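Local coordinates for protein 4-oxalocrotonase tautomerase isozyme (Methylibium petroleiphilum, PDB 4FDX) that belongs to the tautomerase superfamily of small enzymes and assembles from six chains built on a beta-alpha-beta unit, at residues P1-G10 with Q37-V47. Numbering follows the deposited sequence.
Sequences PIIQMNLLEG and QVRILINELGV
M5 and I42 run alongside each other off the same face of the sheet, and the terminal CE of M5 comes to 4.0 Å from CG1 of I42. They sit midway along the two parallel strands of a beta-alpha-beta unit, the core of the tautomerase fold, in which helix 13-31 carries the chain from strand 2-8 to strand 39-45. The bend of M5 at its thioether (chi3 66°) turns the methyl to that neighbour. I3, on the same face, rests its CB on CG1 of I40, and its CD1 reaches CG1 of V38, just ahead of strand 39-45; from helix 13-31, V27 packs on I3 and V38, and I23 and T24 on I40. The other face carries I2, Q4 and L41: CG2 of I2 meets CD1 of L41 at 4.1 Å, while CG of Q4 runs beside CB and CD2 of the same leucine. L41 is also met by F50 of the third subunit and I2 of the fourth. Between the faces, backbone bonds alternate from strand to strand in the parallel manner, beginning with R39 N to P1 O and ending with E9 N to L45 O. Farther along the face of I2, Q4 and L41, N43 ND2 donates to N6 OD1 at 3.2 Å, meeting a lone pair in the carbonyl plane although the two amides are turned 81° apart. ND2 of N6 bonds to I2 O of the second subunit, whose strand pairs antiparallel with strand 2-8, so this amide works both within the chain and across the interface. Farther out, CG of E9 lies over the L45 carbonyl, 3.4 Å from its O. OE2 of E44 forms a salt bridge with NZ of K16 and also accepts, at 2.6 Å, from a water that donates to L8 O at 2.9 Å.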
# COMPACT_ATOMS: atom_id res chain seq x y z
N PRO B 1 15.38 0.07 1.86
CA PRO B 1 14.07 -0.43 2.26
C PRO B 1 13.08 0.70 2.38
O PRO B 1 13.43 1.77 2.86
CB PRO B 1 14.38 -1.18 3.59
CG PRO B 1 15.79 -1.69 3.35
CD PRO B 1 16.47 -0.59 2.62
N ILE B 2 11.87 0.45 1.95
CA ILE B 2 10.77 1.47 2.16
C ILE B 2 9.70 0.88 3.06
O ILE B 2 9.15 -0.22 2.72
CB ILE B 2 10.15 1.79 0.83
CG1 ILE B 2 11.23 2.55 0.03
CG2 ILE B 2 8.89 2.66 1.01
CD1 ILE B 2 11.01 2.67 -1.47
N ILE B 3 9.41 1.55 4.18
CA ILE B 3 8.54 0.98 5.24
C ILE B 3 7.29 1.84 5.29
O ILE B 3 7.41 3.05 5.38
CB ILE B 3 9.29 0.96 6.55
CG1 ILE B 3 10.50 -0.01 6.35
CG2 ILE B 3 8.30 0.62 7.69
CD1 ILE B 3 11.48 0.18 7.42
N GLN B 4 6.10 1.25 5.16
CA GLN B 4 4.86 1.98 5.47
C GLN B 4 4.31 1.52 6.82
O GLN B 4 4.19 0.36 7.05
CB GLN B 4 3.78 1.81 4.40
CG GLN B 4 4.24 2.38 3.06
CD GLN B 4 3.71 1.64 1.84
OE1 GLN B 4 4.17 0.51 1.49
NE2 GLN B 4 2.76 2.29 1.14
N MET B 5 4.10 2.46 7.73
CA MET B 5 3.59 2.12 9.05
C MET B 5 2.19 2.71 9.14
O MET B 5 2.01 3.90 9.09
CB MET B 5 4.55 2.65 10.10
CG MET B 5 3.82 2.45 11.45
SD MET B 5 4.99 2.54 12.84
CE MET B 5 5.49 4.20 12.74
N ASN B 6 1.21 1.83 9.36
CA ASN B 6 -0.21 2.25 9.53
C ASN B 6 -0.50 2.17 11.04
O ASN B 6 -0.26 1.09 11.66
CB ASN B 6 -1.09 1.26 8.75
CG ASN B 6 -0.70 1.15 7.27
OD1 ASN B 6 -1.09 1.95 6.45
ND2 ASN B 6 0.12 0.15 6.93
N LEU B 7 -0.94 3.30 11.58
CA LEU B 7 -1.15 3.51 13.03
C LEU B 7 -2.50 4.08 13.17
O LEU B 7 -2.87 4.92 12.36
CB LEU B 7 -0.28 4.71 13.63
CG LEU B 7 1.21 4.69 13.56
CD1 LEU B 7 1.79 5.82 14.36
CD2 LEU B 7 1.59 3.40 14.25
N LEU B 8 -3.19 3.76 14.28
CA LEU B 8 -4.35 4.60 14.66
C LEU B 8 -3.95 6.05 15.01
O LEU B 8 -2.84 6.27 15.54
CB LEU B 8 -5.08 4.04 15.89
CG LEU B 8 -5.76 2.75 15.71
CD1 LEU B 8 -6.33 2.30 17.07
CD2 LEU B 8 -6.93 3.01 14.78
N GLU B 9 -4.81 7.01 14.69
CA GLU B 9 -4.70 8.49 15.01
C GLU B 9 -4.46 8.72 16.46
O GLU B 9 -4.83 7.89 17.30
CB GLU B 9 -5.97 9.28 14.65
CG GLU B 9 -6.17 9.53 13.17
CD GLU B 9 -7.39 10.34 12.84
OE1 GLU B 9 -8.23 10.55 13.72
OE2 GLU B 9 -7.48 10.79 11.66
N GLY B 10 -3.86 9.88 16.74
CA GLY B 10 -3.83 10.33 18.13
C GLY B 10 -2.51 10.34 18.84
O GLY B 10 -2.42 10.97 19.89
N GLN B 37 19.27 4.79 2.96
CA GLN B 37 18.51 3.87 2.08
C GLN B 37 17.17 3.50 2.75
O GLN B 37 16.45 2.63 2.23
CB GLN B 37 19.28 2.60 1.79
CG GLN B 37 20.59 2.84 0.97
CD GLN B 37 21.40 1.52 0.91
OE1 GLN B 37 22.22 1.23 1.77
NE2 GLN B 37 21.11 0.73 -0.08
N VAL B 38 16.90 4.09 3.94
CA VAL B 38 15.70 3.67 4.72
C VAL B 38 14.68 4.80 4.78
O VAL B 38 14.96 5.86 5.34
CB VAL B 38 16.03 3.21 6.15
CG1 VAL B 38 14.78 2.66 6.84
CG2 VAL B 38 17.07 2.10 6.04
N ARG B 39 13.53 4.57 4.13
CA ARG B 39 12.45 5.58 4.17
C ARG B 39 11.21 5.01 4.87
O ARG B 39 10.93 3.82 4.76
CB ARG B 39 12.06 5.98 2.75
CG ARG B 39 13.16 6.86 2.14
CD ARG B 39 12.96 6.96 0.61
NE ARG B 39 13.88 8.02 0.17
CZ ARG B 39 15.20 7.88 0.19
NH1 ARG B 39 15.81 6.75 0.47
NH2 ARG B 39 15.95 8.93 -0.19
N ILE B 40 10.61 5.80 5.76
CA ILE B 40 9.39 5.36 6.41
C ILE B 40 8.29 6.36 6.07
O ILE B 40 8.49 7.64 6.12
CB ILE B 40 9.60 5.37 7.97
CG1 ILE B 40 10.80 4.44 8.29
CG2 ILE B 40 8.29 4.86 8.60
CD1 ILE B 40 11.16 4.31 9.73
N LEU B 41 7.11 5.80 5.77
CA LEU B 41 5.92 6.62 5.47
C LEU B 41 4.93 6.23 6.57
O LEU B 41 4.71 5.03 6.76
CB LEU B 41 5.29 6.21 4.10
CG LEU B 41 6.13 6.60 2.91
CD1 LEU B 41 7.58 6.10 2.83
CD2 LEU B 41 5.34 6.17 1.71
N ILE B 42 4.34 7.20 7.24
CA ILE B 42 3.36 6.92 8.31
C ILE B 42 2.01 7.28 7.81
O ILE B 42 1.74 8.41 7.28
CB ILE B 42 3.66 7.75 9.56
CG1 ILE B 42 4.94 7.27 10.22
CG2 ILE B 42 2.52 7.59 10.54
CD1 ILE B 42 5.39 8.23 11.36
N ASN B 43 1.09 6.33 7.93
CA ASN B 43 -0.32 6.54 7.54
C ASN B 43 -1.10 6.42 8.80
O ASN B 43 -1.12 5.39 9.40
CB ASN B 43 -0.74 5.51 6.50
CG ASN B 43 -2.21 5.67 6.14
OD1 ASN B 43 -2.69 6.78 5.78
ND2 ASN B 43 -2.97 4.56 6.31
N GLU B 44 -1.79 7.51 9.18
CA GLU B 44 -2.68 7.46 10.36
C GLU B 44 -4.06 7.13 10.01
O GLU B 44 -4.61 7.61 9.00
CB GLU B 44 -2.75 8.83 11.05
CG GLU B 44 -1.47 9.27 11.68
CD GLU B 44 -1.74 10.50 12.55
OE1 GLU B 44 -2.23 11.51 11.91
OE2 GLU B 44 -1.48 10.35 13.76
N LEU B 45 -4.63 6.22 10.77
CA LEU B 45 -5.97 5.77 10.54
C LEU B 45 -6.93 6.33 11.58
O LEU B 45 -6.75 6.21 12.75
CB LEU B 45 -6.04 4.26 10.71
CG LEU B 45 -5.20 3.44 9.71
CD1 LEU B 45 -4.98 2.04 10.28
CD2 LEU B 45 -5.81 3.45 8.36
N GLY B 46 -7.99 6.90 11.07
CA GLY B 46 -9.08 7.30 11.97
C GLY B 46 -9.74 6.09 12.54
O GLY B 46 -9.72 5.01 11.92
N VAL B 47 -10.30 6.24 13.73
CA VAL B 47 -10.89 5.11 14.46
C VAL B 47 -12.08 4.54 13.69
O VAL B 47 -12.38 3.33 13.89
CB VAL B 47 -11.31 5.39 15.94
CG1 VAL B 47 -10.10 5.31 16.88
CG2 VAL B 47 -12.11 6.66 16.04
O HOH W 1 -1.01 8.56 15.54